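Local coordinates for protein putative glutathione S-transferase (Corynebacterium glutamicum, PDB 3M1G) that probably acts as a glutathione transferase of the ECM4-like subfamily, at residues R233-G238 with W277-D282; P174-A179 with D239-A244; T194-G199 with V221-L226. All blocks are in the same frame, centred on the assembly; numbering follows the deposited sequence.

Contact 1: R233-G238 with W277-D282; sequences RRYLMG and WGYLRD
The guanidinium of Arg234 meets the carboxylate of Asp282 with its edge, and the two planes are 31° apart. The grip is side-on and makes a salt bridge through two nitrogens. Arg234 has CG opposite the backbone N (chi1 180°) and bends at chi2 to approach side-on. Arg234 NE gives a hydrogen bond of 2.8 Å to Asp282 OD2, taken on the syn lone pair. Arg234 NH2 binds Asp282 OD1 at 3.1 Å, also on the syn side but tilted out of the carboxylate plane. The ring of Tyr235 carries Arg234 CG over one face, 3.5 Å above its plane and toward the rim. Its hydroxyl reaches the same acid, where Tyr235 OH gives a weak bond of 3.2 Å to Asp282 OD1. At the ring edge, Tyr235 CD1 lies 4.1 Å from Tyr279 CE1. The edge of the Tyr279 ring also meets Tyr235 CA and Arg234 O. Leu236 CD1 packs 3.6 Å from Tyr279 OH, which is hydrogen-bonded to Asp245. A water donates to both Arg234 O and Asp282 OD2. The buried carboxylate is therefore well supplied with donors and is probably ionised. Arg234 NH1 has a further hydrogen-bond partner in Gly334 O. Residues 235-238 form a type I beta turn. The arrangement ties the loop between helices 209-229 and 243-253 to helix 274-284, within the all-helical C-terminal domain of the glutathione transferase fold.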
ATOM      1  N   ARG A 233      24.915  -8.087  -8.148  1.00 24.15           N
ATOM      2  CA  ARG A 233      25.037  -9.465  -7.711  1.00 24.04           C
ATOM      3  C   ARG A 233      23.668 -10.099  -7.964  1.00 23.96           C
ATOM      4  O   ARG A 233      22.640  -9.471  -7.668  1.00 22.83           O
ATOM      5  CB  ARG A 233      25.284  -9.505  -6.208  1.00 24.37           C
ATOM      6  CG  ARG A 233      26.603  -8.896  -5.727  1.00 25.45           C
ATOM      7  CD  ARG A 233      26.580  -8.760  -4.205  1.00 26.12           C
ATOM      8  NE  ARG A 233      27.805  -8.145  -3.681  1.00 27.45           N
ATOM      9  CZ  ARG A 233      28.086  -6.851  -3.764  1.00 28.27           C
ATOM     10  NH1 ARG A 233      27.255  -5.973  -4.343  1.00 30.68           N
ATOM     11  NH2 ARG A 233      29.203  -6.424  -3.255  1.00 29.75           N
ATOM     12  N   ARG A 234      23.633 -11.334  -8.453  1.00 23.26           N
ATOM     13  CA  ARG A 234      22.338 -11.966  -8.659  1.00 23.99           C
ATOM     14  C   ARG A 234      21.570 -12.203  -7.336  1.00 23.32           C
ATOM     15  O   ARG A 234      20.376 -11.891  -7.238  1.00 23.56           O
ATOM     16  CB  ARG A 234      22.476 -13.282  -9.433  1.00 24.73           C
ATOM     17  CG  ARG A 234      21.128 -13.913  -9.622  1.00 26.18           C
ATOM     18  CD  ARG A 234      20.924 -14.481 -10.907  1.00 27.10           C
ATOM     19  NE  ARG A 234      19.649 -15.177 -11.037  1.00 25.22           N
ATOM     20  CZ  ARG A 234      19.446 -16.090 -11.982  1.00 26.61           C
ATOM     21  NH1 ARG A 234      20.443 -16.419 -12.809  1.00 26.18           N
ATOM     22  NH2 ARG A 234      18.304 -16.732 -12.068  1.00 25.19           N
ATOM     23  N   TYR A 235      22.267 -12.742  -6.334  1.00 22.34           N
ATOM     24  CA  TYR A 235      21.718 -12.969  -5.005  1.00 21.92           C
ATOM     25  C   TYR A 235      22.610 -12.232  -4.012  1.00 22.10           C
ATOM     26  O   TYR A 235      23.615 -11.652  -4.406  1.00 22.49           O
ATOM     27  CB  TYR A 235      21.667 -14.469  -4.714  1.00 21.53           C
ATOM     28  CG  TYR A 235      20.911 -15.258  -5.770  1.00 20.43           C
ATOM     29  CD1 TYR A 235      19.536 -15.171  -5.884  1.00 21.89           C
ATOM     30  CD2 TYR A 235      21.581 -16.056  -6.676  1.00 22.54           C
ATOM     31  CE1 TYR A 235      18.834 -15.880  -6.857  1.00 22.11           C
ATOM     32  CE2 TYR A 235      20.905 -16.770  -7.657  1.00 19.89           C
ATOM     33  CZ  TYR A 235      19.538 -16.694  -7.730  1.00 22.24           C
ATOM     34  OH  TYR A 235      18.877 -17.390  -8.700  1.00 23.14           O
ATOM     35  N   LEU A 236      22.270 -12.266  -2.726  1.00 23.30           N
ATOM     36  CA  LEU A 236      22.969 -11.415  -1.733  1.00 23.23           C
ATOM     37  C   LEU A 236      24.469 -11.632  -1.692  1.00 24.30           C
ATOM     38  O   LEU A 236      25.214 -10.664  -1.501  1.00 24.73           O
ATOM     39  CB  LEU A 236      22.413 -11.611  -0.345  1.00 22.57           C
ATOM     40  CG  LEU A 236      21.025 -10.978  -0.122  1.00 23.73           C
ATOM     41  CD1 LEU A 236      20.431 -11.497   1.183  1.00 17.92           C
ATOM     42  CD2 LEU A 236      21.105  -9.421  -0.171  1.00 19.51           C
HETATM   43  N   MSE A 237      24.896 -12.897  -1.826  1.00 24.90           N
HETATM   44  CA  MSE A 237      26.299 -13.247  -1.769  1.00 25.60           C
HETATM   45  C   MSE A 237      26.849 -13.684  -3.138  1.00 25.61           C
HETATM   46  O   MSE A 237      27.789 -14.475  -3.201  1.00 26.70           O
HETATM   47  CB  MSE A 237      26.523 -14.362  -0.746  1.00 25.67           C
HETATM   48  CG  MSE A 237      25.910 -14.101   0.626  1.00 28.33           C
HETATM   49 SE   MSE A 237      26.521 -12.420   1.438  0.90 30.65          SE
HETATM   50  CE  MSE A 237      28.354 -12.773   1.458  1.00 23.05           C
ATOM     51  N   GLY A 238      26.266 -13.204  -4.223  1.00 25.07           N
ATOM     52  CA  GLY A 238      26.847 -13.432  -5.548  1.00 25.23           C
ATOM     53  C   GLY A 238      26.006 -14.317  -6.455  1.00 24.58           C
ATOM     54  O   GLY A 238      24.806 -14.136  -6.566  1.00 23.65           O
ATOM     55  N   TRP A 277      12.596  -6.507  -6.687  1.00 21.38           N
ATOM     56  CA  TRP A 277      11.436  -7.203  -7.264  1.00 22.14           C
ATOM     57  C   TRP A 277      11.832  -8.348  -8.203  1.00 21.74           C
ATOM     58  O   TRP A 277      11.201  -9.402  -8.184  1.00 22.34           O
ATOM     59  CB  TRP A 277      10.533  -6.215  -7.989  1.00 21.91           C
ATOM     60  CG  TRP A 277       9.303  -6.746  -8.664  1.00 21.40           C
ATOM     61  CD1 TRP A 277       8.888  -6.392  -9.888  1.00 23.75           C
ATOM     62  CD2 TRP A 277       8.300  -7.683  -8.158  1.00 22.49           C
ATOM     63  NE1 TRP A 277       7.718  -7.032 -10.208  1.00 24.44           N
ATOM     64  CE2 TRP A 277       7.336  -7.836  -9.178  1.00 24.12           C
ATOM     65  CE3 TRP A 277       8.142  -8.407  -6.971  1.00 22.04           C
ATOM     66  CZ2 TRP A 277       6.200  -8.656  -9.037  1.00 23.82           C
ATOM     67  CZ3 TRP A 277       7.029  -9.268  -6.838  1.00 21.89           C
ATOM     68  CH2 TRP A 277       6.075  -9.372  -7.869  1.00 23.47           C
ATOM     69  N   GLY A 278      12.843  -8.119  -9.036  1.00 21.23           N
ATOM     70  CA  GLY A 278      13.455  -9.180  -9.846  1.00 20.35           C
ATOM     71  C   GLY A 278      13.978 -10.309  -8.974  1.00 20.03           C
ATOM     72  O   GLY A 278      13.661 -11.479  -9.197  1.00 20.40           O
ATOM     73  N   TYR A 279      14.740  -9.948  -7.945  1.00 20.56           N
ATOM     74  CA  TYR A 279      15.263 -10.920  -6.954  1.00 20.24           C
ATOM     75  C   TYR A 279      14.164 -11.714  -6.257  1.00 20.44           C
ATOM     76  O   TYR A 279      14.232 -12.936  -6.145  1.00 20.23           O
ATOM     77  CB  TYR A 279      16.145 -10.143  -5.975  1.00 21.02           C
ATOM     78  CG  TYR A 279      16.581 -10.822  -4.683  1.00 20.28           C
ATOM     79  CD1 TYR A 279      17.711 -11.590  -4.636  1.00 19.80           C
ATOM     80  CD2 TYR A 279      15.861 -10.630  -3.498  1.00 21.25           C
ATOM     81  CE1 TYR A 279      18.134 -12.158  -3.451  1.00 21.31           C
ATOM     82  CE2 TYR A 279      16.278 -11.189  -2.303  1.00 20.23           C
ATOM     83  CZ  TYR A 279      17.429 -11.956  -2.294  1.00 19.61           C
ATOM     84  OH  TYR A 279      17.885 -12.521  -1.129  1.00 19.89           O
ATOM     85  N   LEU A 280      13.138 -11.022  -5.778  1.00 19.94           N
ATOM     86  CA  LEU A 280      12.020 -11.684  -5.129  1.00 19.14           C
ATOM     87  C   LEU A 280      11.319 -12.682  -6.015  1.00 18.50           C
ATOM     88  O   LEU A 280      10.993 -13.798  -5.591  1.00 19.83           O
ATOM     89  CB  LEU A 280      11.032 -10.658  -4.567  1.00 18.39           C
ATOM     90  CG  LEU A 280       9.775 -11.193  -3.842  1.00 18.78           C
ATOM     91  CD1 LEU A 280      10.098 -12.200  -2.728  1.00 16.09           C
ATOM     92  CD2 LEU A 280       8.878  -9.982  -3.316  1.00 18.17           C
ATOM     93  N   ARG A 281      11.086 -12.319  -7.266  1.00 18.79           N
ATOM     94  CA  ARG A 281      10.448 -13.239  -8.197  1.00 18.73           C
ATOM     95  C   ARG A 281      11.323 -14.476  -8.495  1.00 19.63           C
ATOM     96  O   ARG A 281      10.815 -15.610  -8.561  1.00 20.25           O
ATOM     97  CB  ARG A 281      10.089 -12.507  -9.495  1.00 19.12           C
ATOM     98  CG  ARG A 281       8.863 -11.590  -9.335  1.00 20.75           C
ATOM     99  CD  ARG A 281       8.571 -10.835 -10.590  1.00 20.38           C
ATOM    100  NE  ARG A 281       9.575  -9.821 -10.856  1.00 21.85           N
ATOM    101  CZ  ARG A 281       9.649  -9.103 -11.979  1.00 23.13           C
ATOM    102  NH1 ARG A 281      10.564  -8.152 -12.089  1.00 21.05           N
ATOM    103  NH2 ARG A 281       8.801  -9.321 -12.980  1.00 24.23           N
ATOM    104  N   ASP A 282      12.615 -14.237  -8.699  1.00 19.76           N
ATOM    105  CA  ASP A 282      13.643 -15.278  -8.988  1.00 19.97           C
ATOM    106  C   ASP A 282      13.623 -16.314  -7.843  1.00 19.94           C
ATOM    107  O   ASP A 282      13.486 -17.503  -8.061  1.00 20.60           O
ATOM    108  CB  ASP A 282      14.986 -14.527  -9.110  1.00 20.49           C
ATOM    109  CG  ASP A 282      16.182 -15.393  -9.580  1.00 22.97           C
ATOM    110  OD1 ASP A 282      16.034 -16.568  -9.917  1.00 27.23           O
ATOM    111  OD2 ASP A 282      17.293 -14.826  -9.655  1.00 24.40           O
TER
HETATM  112  O   HOH W   1      17.909 -12.541  -8.344  1.00 19.78           O

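Contact 2: P174-A179 with D239-A244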
ATOM      1  N   PRO A 174      22.168 -28.437  -2.304  1.00 22.34           N
ATOM      2  CA  PRO A 174      23.093 -27.313  -2.412  1.00 22.40           C
ATOM      3  C   PRO A 174      23.906 -27.083  -1.122  1.00 22.24           C
ATOM      4  O   PRO A 174      23.470 -27.438  -0.028  1.00 21.26           O
ATOM      5  CB  PRO A 174      22.154 -26.109  -2.650  1.00 22.53           C
ATOM      6  CG  PRO A 174      20.835 -26.535  -2.090  1.00 23.21           C
ATOM      7  CD  PRO A 174      20.775 -28.009  -2.400  1.00 22.73           C
ATOM      8  N   ASN A 175      25.052 -26.438  -1.281  1.00 22.78           N
ATOM      9  CA  ASN A 175      25.840 -25.880  -0.177  1.00 23.52           C
ATOM     10  C   ASN A 175      25.389 -24.422   0.032  1.00 22.70           C
ATOM     11  O   ASN A 175      25.840 -23.484  -0.672  1.00 22.94           O
ATOM     12  CB  ASN A 175      27.354 -25.964  -0.526  1.00 24.75           C
ATOM     13  CG  ASN A 175      28.246 -25.452   0.596  1.00 28.08           C
ATOM     14  OD1 ASN A 175      27.752 -24.888   1.587  1.00 32.50           O
ATOM     15  ND2 ASN A 175      29.564 -25.620   0.443  1.00 28.46           N
ATOM     16  N   LEU A 176      24.479 -24.234   0.983  1.00 21.37           N
ATOM     17  CA  LEU A 176      23.843 -22.928   1.221  1.00 22.18           C
ATOM     18  C   LEU A 176      24.681 -22.026   2.154  1.00 23.61           C
ATOM     19  O   LEU A 176      24.393 -20.838   2.300  1.00 24.42           O
ATOM     20  CB  LEU A 176      22.432 -23.116   1.831  1.00 20.18           C
ATOM     21  CG  LEU A 176      21.470 -23.875   0.922  1.00 19.67           C
ATOM     22  CD1 LEU A 176      20.165 -24.223   1.643  1.00 16.48           C
ATOM     23  CD2 LEU A 176      21.160 -23.030  -0.415  1.00 17.26           C
ATOM     24  N   TYR A 177      25.689 -22.598   2.800  1.00 23.51           N
ATOM     25  CA  TYR A 177      26.486 -21.859   3.789  1.00 24.04           C
ATOM     26  C   TYR A 177      27.972 -22.199   3.617  1.00 24.77           C
ATOM     27  O   TYR A 177      28.595 -22.807   4.507  1.00 24.85           O
ATOM     28  CB  TYR A 177      26.008 -22.213   5.178  1.00 22.75           C
ATOM     29  CG  TYR A 177      26.501 -21.289   6.299  1.00 23.36           C
ATOM     30  CD1 TYR A 177      26.292 -19.906   6.232  1.00 25.85           C
ATOM     31  CD2 TYR A 177      27.131 -21.790   7.431  1.00 21.75           C
ATOM     32  CE1 TYR A 177      26.709 -19.055   7.255  1.00 24.13           C
ATOM     33  CE2 TYR A 177      27.555 -20.924   8.494  1.00 23.34           C
ATOM     34  CZ  TYR A 177      27.333 -19.558   8.371  1.00 23.84           C
ATOM     35  OH  TYR A 177      27.707 -18.652   9.342  1.00 25.30           O
ATOM     36  N   PRO A 178      28.529 -21.858   2.460  1.00 25.78           N
ATOM     37  CA  PRO A 178      29.890 -22.306   2.157  1.00 26.79           C
ATOM     38  C   PRO A 178      30.971 -21.579   2.960  1.00 26.66           C
ATOM     39  O   PRO A 178      30.884 -20.353   3.159  1.00 26.04           O
ATOM     40  CB  PRO A 178      30.054 -21.958   0.681  1.00 26.94           C
ATOM     41  CG  PRO A 178      28.900 -21.180   0.299  1.00 26.31           C
ATOM     42  CD  PRO A 178      27.973 -21.022   1.394  1.00 25.90           C
ATOM     43  N   ALA A 179      31.972 -22.344   3.378  1.00 27.34           N
ATOM     44  CA  ALA A 179      33.053 -21.882   4.238  1.00 27.87           C
ATOM     45  C   ALA A 179      33.635 -20.541   3.816  1.00 28.29           C
ATOM     46  O   ALA A 179      33.831 -19.666   4.653  1.00 28.64           O
ATOM     47  CB  ALA A 179      34.185 -22.967   4.322  1.00 27.38           C
ATOM     48  N   ASP A 239      26.649 -15.307  -7.064  1.00 23.17           N
ATOM     49  CA  ASP A 239      26.027 -16.029  -8.171  1.00 23.68           C
ATOM     50  C   ASP A 239      24.960 -17.039  -7.763  1.00 23.34           C
ATOM     51  O   ASP A 239      24.144 -17.397  -8.598  1.00 22.80           O
ATOM     52  CB  ASP A 239      27.098 -16.773  -8.979  1.00 24.50           C
ATOM     53  CG  ASP A 239      27.919 -15.847  -9.862  1.00 26.90           C
ATOM     54  OD1 ASP A 239      27.499 -14.692 -10.076  1.00 27.65           O
ATOM     55  OD2 ASP A 239      28.970 -16.298 -10.343  1.00 28.17           O
ATOM     56  N   HIS A 240      25.015 -17.538  -6.527  1.00 22.39           N
ATOM     57  CA  HIS A 240      24.110 -18.594  -6.075  1.00 22.80           C
ATOM     58  C   HIS A 240      23.393 -18.268  -4.760  1.00 22.38           C
ATOM     59  O   HIS A 240      23.878 -17.482  -3.953  1.00 23.24           O
ATOM     60  CB  HIS A 240      24.861 -19.956  -5.957  1.00 22.28           C
ATOM     61  CG  HIS A 240      25.629 -20.324  -7.196  1.00 23.69           C
ATOM     62  ND1 HIS A 240      25.035 -20.367  -8.440  1.00 22.92           N
ATOM     63  CD2 HIS A 240      26.942 -20.631  -7.393  1.00 23.88           C
ATOM     64  CE1 HIS A 240      25.950 -20.686  -9.354  1.00 22.53           C
ATOM     65  NE2 HIS A 240      27.118 -20.826  -8.750  1.00 22.39           N
ATOM     66  N   ILE A 241      22.256 -18.924  -4.554  1.00 21.64           N
ATOM     67  CA  ILE A 241      21.457 -18.773  -3.346  1.00 21.35           C
ATOM     68  C   ILE A 241      22.235 -19.283  -2.121  1.00 21.94           C
ATOM     69  O   ILE A 241      22.918 -20.317  -2.186  1.00 21.08           O
ATOM     70  CB  ILE A 241      20.113 -19.524  -3.465  1.00 21.39           C
ATOM     71  CG1 ILE A 241      19.263 -18.844  -4.535  1.00 20.56           C
ATOM     72  CG2 ILE A 241      19.374 -19.622  -2.074  1.00 18.63           C
ATOM     73  CD1 ILE A 241      18.010 -19.598  -4.989  1.00 17.29           C
ATOM     74  N   THR A 242      22.183 -18.500  -1.045  1.00 21.20           N
ATOM     75  CA  THR A 242      22.763 -18.874   0.246  1.00 21.20           C
ATOM     76  C   THR A 242      21.772 -18.649   1.389  1.00 21.66           C
ATOM     77  O   THR A 242      20.672 -18.110   1.208  1.00 21.16           O
ATOM     78  CB  THR A 242      24.031 -18.031   0.562  1.00 21.71           C
ATOM     79  OG1 THR A 242      23.684 -16.633   0.575  1.00 20.83           O
ATOM     80  CG2 THR A 242      25.184 -18.293  -0.465  1.00 19.11           C
ATOM     81  N   GLU A 243      22.165 -19.093   2.577  1.00 21.83           N
ATOM     82  CA  GLU A 243      21.468 -18.798   3.813  1.00 21.92           C
ATOM     83  C   GLU A 243      20.977 -17.346   3.933  1.00 21.60           C
ATOM     84  O   GLU A 243      19.896 -17.118   4.481  1.00 22.43           O
ATOM     85  CB  GLU A 243      22.403 -19.115   4.992  1.00 22.17           C
ATOM     86  CG  GLU A 243      21.939 -18.725   6.385  1.00 24.01           C
ATOM     87  CD  GLU A 243      20.990 -19.746   7.064  1.00 29.04           C
ATOM     88  OE1 GLU A 243      20.843 -20.871   6.547  1.00 26.87           O
ATOM     89  OE2 GLU A 243      20.428 -19.408   8.146  1.00 26.78           O
ATOM     90  N   ALA A 244      21.806 -16.383   3.536  1.00 20.73           N
ATOM     91  CA  ALA A 244      21.415 -14.962   3.549  1.00 21.14           C
ATOM     92  C   ALA A 244      20.106 -14.667   2.814  1.00 21.32           C
ATOM     93  O   ALA A 244      19.257 -13.914   3.306  1.00 22.27           O
ATOM     94  CB  ALA A 244      22.584 -14.076   2.991  1.00 20.02           C
TER
HETATM   95  O   HOH W   2      25.579 -21.390  -2.040  1.00 29.77           O
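Leu176 of the loop before helix 182-197 lies side by side with Ile241, which comes just ahead of helix 243-253; both point the same way. Thr242 is the N-cap of that helix. Its backbone N is bonded to the side chain of Asp245, three residues on, as in one half of a capping box. Such a box at this helix start is a familiar feature of the glutathione transferase fold. Leu176 CD2 sits 4.2 Å from Ile241 CG2 and closer still to the carbonyl of Ile241. Leu176 also packs on Leu82 and Leu83 of helix 71-83. Tyr177 and Glu243 meet at a slant, with ring and carboxylate planes 66° apart. The touch is apolar, ring carbon to methylene: Tyr177 CD1 lies 4.2 Å from Glu243 CB. The acid end of Glu243 turns to other partners, Thr158 OG1 and Arg247 NE. Pro178 CD meets the methyl Thr242 CG2 at 4.3 Å. Between these side chains the backbones come very near, with Leu176 O only 3.3 Å from Thr242 CA. That carbonyl takes the first N-H of the helix. The bond from Glu243 N to Leu176 O is 2.8 Å long and nearly straight at the hydrogen (166°). A separate water bridges the two segments, donating to Asn175 O and to Ile241 O, the latter at 2.9 Å.

Contact 3: T194-G199 with V221-L226; sequences TEVNNG and VALDWL
Val196 meets three residues of helix 209-229 with its two methyls. CG2 of Val196 presses against Ala222 CB at 3.5 Å. The same methyl lies 4.2 Å from Leu226 CD1, one helical turn further on. The other methyl, Val196 CG1, is 4.1 Å from Leu223 CD2. The valine crosses both leucines at a slant. Its CG1 is anti to the backbone N (chi1 -180°), which sends one methyl to Leu223 and the other to Ala222 and Leu226. The small Ala222 is where the two backbones come nearest, and its CB is also touched by Glu195 CB at 3.5 Å. All the touches across this contact are apolar.

Next come the groups that hold these residues in place. Glu195 is bent at chi2, and its carboxylate makes polar bonds instead. Thr194 OG1 donates to Glu195 OE2 at 2.6 Å, on the anti lone pair. Arg218 makes a salt bridge to the other oxygen, OE1. Leu226 CD2 rests on one face of the Trp225 ring, 3.6 Å above its plane. Arg191 makes a cation-pi contact with the same tryptophan. Further out, Val196 and Leu226 both reach Leu248 of helix 243-253. Residues 194-197 include a wider pi-type turn.

The contact is typical of the helical bundle in the C-terminal domain of glutathione transferases. It lies near predicted active-site residues: the Val196 side chain is about 8 Å from that of Tyr259, which is predicted to lower the pKa of the predicted nucleophile, Cys70.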
ATOM      1  N   THR A 194      18.451  -6.733  11.928  1.00 20.64           N
ATOM      2  CA  THR A 194      18.037  -5.626  12.767  1.00 20.89           C
ATOM      3  C   THR A 194      17.247  -4.557  11.981  1.00 21.65           C
ATOM      4  O   THR A 194      16.311  -3.966  12.503  1.00 21.84           O
ATOM      5  CB  THR A 194      19.228  -4.975  13.535  1.00 21.72           C
ATOM      6  OG1 THR A 194      20.160  -4.399  12.613  1.00 21.03           O
ATOM      7  CG2 THR A 194      19.959  -6.011  14.456  1.00 20.45           C
ATOM      8  N   GLU A 195      17.603  -4.304  10.729  1.00 21.41           N
ATOM      9  CA  GLU A 195      16.998  -3.167  10.006  1.00 21.09           C
ATOM     10  C   GLU A 195      15.825  -3.551   9.100  1.00 21.47           C
ATOM     11  O   GLU A 195      15.016  -2.687   8.760  1.00 22.49           O
ATOM     12  CB  GLU A 195      18.056  -2.488   9.167  1.00 20.68           C
ATOM     13  CG  GLU A 195      19.327  -2.154   9.896  1.00 22.00           C
ATOM     14  CD  GLU A 195      19.098  -1.353  11.172  1.00 25.61           C
ATOM     15  OE1 GLU A 195      18.664  -0.164  11.058  1.00 27.08           O
ATOM     16  OE2 GLU A 195      19.387  -1.906  12.273  1.00 26.17           O
ATOM     17  N   VAL A 196      15.728  -4.829   8.710  1.00 21.64           N
ATOM     18  CA  VAL A 196      14.708  -5.310   7.765  1.00 20.41           C
ATOM     19  C   VAL A 196      13.810  -6.381   8.378  1.00 21.46           C
ATOM     20  O   VAL A 196      12.586  -6.138   8.499  1.00 20.27           O
ATOM     21  CB  VAL A 196      15.349  -5.797   6.468  1.00 21.74           C
ATOM     22  CG1 VAL A 196      14.291  -6.299   5.465  1.00 19.90           C
ATOM     23  CG2 VAL A 196      16.215  -4.620   5.849  1.00 20.86           C
ATOM     24  N   ASN A 197      14.371  -7.551   8.776  1.00 20.40           N
ATOM     25  CA  ASN A 197      13.563  -8.618   9.341  1.00 21.56           C
ATOM     26  C   ASN A 197      12.789  -8.150  10.563  1.00 23.12           C
ATOM     27  O   ASN A 197      11.585  -8.378  10.650  1.00 23.71           O
ATOM     28  CB  ASN A 197      14.378  -9.884   9.786  1.00 21.99           C
ATOM     29  CG  ASN A 197      15.172 -10.549   8.668  1.00 20.53           C
ATOM     30  OD1 ASN A 197      16.266 -11.030   8.941  1.00 24.25           O
ATOM     31  ND2 ASN A 197      14.639 -10.608   7.414  1.00 18.75           N
ATOM     32  N   ASN A 198      13.487  -7.560  11.532  1.00 23.78           N
ATOM     33  CA  ASN A 198      12.853  -6.941  12.660  1.00 25.79           C
ATOM     34  C   ASN A 198      12.340  -5.553  12.373  1.00 25.47           C
ATOM     35  O   ASN A 198      11.480  -5.065  13.084  1.00 25.00           O
ATOM     36  CB  ASN A 198      13.850  -6.750  13.802  1.00 27.49           C
ATOM     37  CG  ASN A 198      13.830  -7.867  14.760  1.00 34.04           C
ATOM     38  OD1 ASN A 198      12.843  -8.603  14.854  1.00 41.65           O
ATOM     39  ND2 ASN A 198      14.910  -8.000  15.526  1.00 43.14           N
ATOM     40  N   GLY A 199      12.967  -4.892  11.408  1.00 25.16           N
ATOM     41  CA  GLY A 199      12.651  -3.509  11.023  1.00 24.88           C
ATOM     42  C   GLY A 199      11.183  -3.282  10.702  1.00 24.14           C
ATOM     43  O   GLY A 199      10.625  -2.247  11.076  1.00 23.90           O
ATOM     44  N   VAL A 221      16.530   2.980   4.668  1.00 22.11           N
ATOM     45  CA  VAL A 221      17.987   3.056   4.473  1.00 22.54           C
ATOM     46  C   VAL A 221      18.489   1.634   4.123  1.00 21.90           C
ATOM     47  O   VAL A 221      19.269   1.465   3.175  1.00 22.23           O
ATOM     48  CB  VAL A 221      18.730   3.575   5.742  1.00 22.86           C
ATOM     49  CG1 VAL A 221      20.210   3.242   5.685  1.00 23.09           C
ATOM     50  CG2 VAL A 221      18.542   5.135   5.944  1.00 22.65           C
ATOM     51  N   ALA A 222      18.008   0.623   4.838  1.00 20.24           N
ATOM     52  CA  ALA A 222      18.464  -0.739   4.576  1.00 20.30           C
ATOM     53  C   ALA A 222      17.905  -1.303   3.263  1.00 19.87           C
ATOM     54  O   ALA A 222      18.635  -1.956   2.514  1.00 20.72           O
ATOM     55  CB  ALA A 222      18.136  -1.680   5.753  1.00 19.32           C
ATOM     56  N   LEU A 223      16.624  -1.083   2.970  1.00 20.31           N
ATOM     57  CA  LEU A 223      16.080  -1.549   1.677  1.00 20.44           C
ATOM     58  C   LEU A 223      16.771  -0.873   0.488  1.00 21.05           C
ATOM     59  O   LEU A 223      17.007  -1.498  -0.571  1.00 20.54           O
ATOM     60  CB  LEU A 223      14.561  -1.379   1.613  1.00 20.40           C
ATOM     61  CG  LEU A 223      13.719  -2.276   2.550  1.00 21.84           C
ATOM     62  CD1 LEU A 223      12.205  -1.893   2.506  1.00 18.98           C
ATOM     63  CD2 LEU A 223      13.893  -3.778   2.259  1.00 19.57           C
ATOM     64  N   ASP A 224      17.146   0.399   0.643  1.00 21.48           N
ATOM     65  CA  ASP A 224      17.867   1.073  -0.453  1.00 22.26           C
ATOM     66  C   ASP A 224      19.294   0.512  -0.599  1.00 22.45           C
ATOM     67  O   ASP A 224      19.817   0.419  -1.704  1.00 22.62           O
ATOM     68  CB  ASP A 224      17.941   2.593  -0.217  1.00 22.44           C
ATOM     69  CG  ASP A 224      16.616   3.306  -0.520  1.00 23.41           C
ATOM     70  OD1 ASP A 224      15.784   2.785  -1.309  1.00 24.02           O
ATOM     71  OD2 ASP A 224      16.402   4.400   0.051  1.00 22.06           O
ATOM     72  N   TRP A 225      19.926   0.171   0.527  1.00 21.96           N
ATOM     73  CA  TRP A 225      21.212  -0.526   0.500  1.00 22.30           C
ATOM     74  C   TRP A 225      21.060  -1.884  -0.222  1.00 22.15           C
ATOM     75  O   TRP A 225      21.885  -2.223  -1.063  1.00 21.89           O
ATOM     76  CB  TRP A 225      21.750  -0.744   1.925  1.00 22.80           C
ATOM     77  CG  TRP A 225      22.706  -1.885   2.066  1.00 21.77           C
ATOM     78  CD1 TRP A 225      23.941  -1.996   1.483  1.00 23.76           C
ATOM     79  CD2 TRP A 225      22.539  -3.053   2.872  1.00 19.39           C
ATOM     80  NE1 TRP A 225      24.511  -3.183   1.841  1.00 24.32           N
ATOM     81  CE2 TRP A 225      23.679  -3.849   2.693  1.00 20.03           C
ATOM     82  CE3 TRP A 225      21.521  -3.518   3.713  1.00 18.28           C
ATOM     83  CZ2 TRP A 225      23.845  -5.083   3.333  1.00 19.43           C
ATOM     84  CZ3 TRP A 225      21.694  -4.758   4.362  1.00 19.97           C
ATOM     85  CH2 TRP A 225      22.825  -5.520   4.149  1.00 19.90           C
ATOM     86  N   LEU A 226      20.019  -2.645   0.094  1.00 21.51           N
ATOM     87  CA  LEU A 226      19.842  -3.954  -0.559  1.00 21.96           C
ATOM     88  C   LEU A 226      19.590  -3.821  -2.076  1.00 21.98           C
ATOM     89  O   LEU A 226      20.119  -4.588  -2.900  1.00 21.76           O
ATOM     90  CB  LEU A 226      18.717  -4.753   0.105  1.00 20.91           C
ATOM     91  CG  LEU A 226      19.025  -5.247   1.508  1.00 21.91           C
ATOM     92  CD1 LEU A 226      17.777  -5.818   2.164  1.00 20.01           C
ATOM     93  CD2 LEU A 226      20.162  -6.292   1.505  1.00 19.38           C
TER

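Overall arrangement
All three contacts lie in the helical C-terminal domain. Along the chain both 194-199 and 221-226 lie between 174-179 and 239-244. Contact 3 closes before contact 1 opens, while the segments of contacts 1 and 2 alternate. The loop 233-238 runs into 239-244, so contact 1 takes the connection between helices 209-229 and 243-253, and contact 2 its last residues and the helix start. Their centres are about 13 Å apart and they touch, Met237 and Leu236 packing on Thr242 and Ala244. Contacts 1 and 3, centres about 15 Å apart, meet through Leu236 and Leu226. Contacts 2 and 3, centres about 21 Å apart, do not touch. Contact 3 is near predicted active-site residues; contacts 1 and 2 are not.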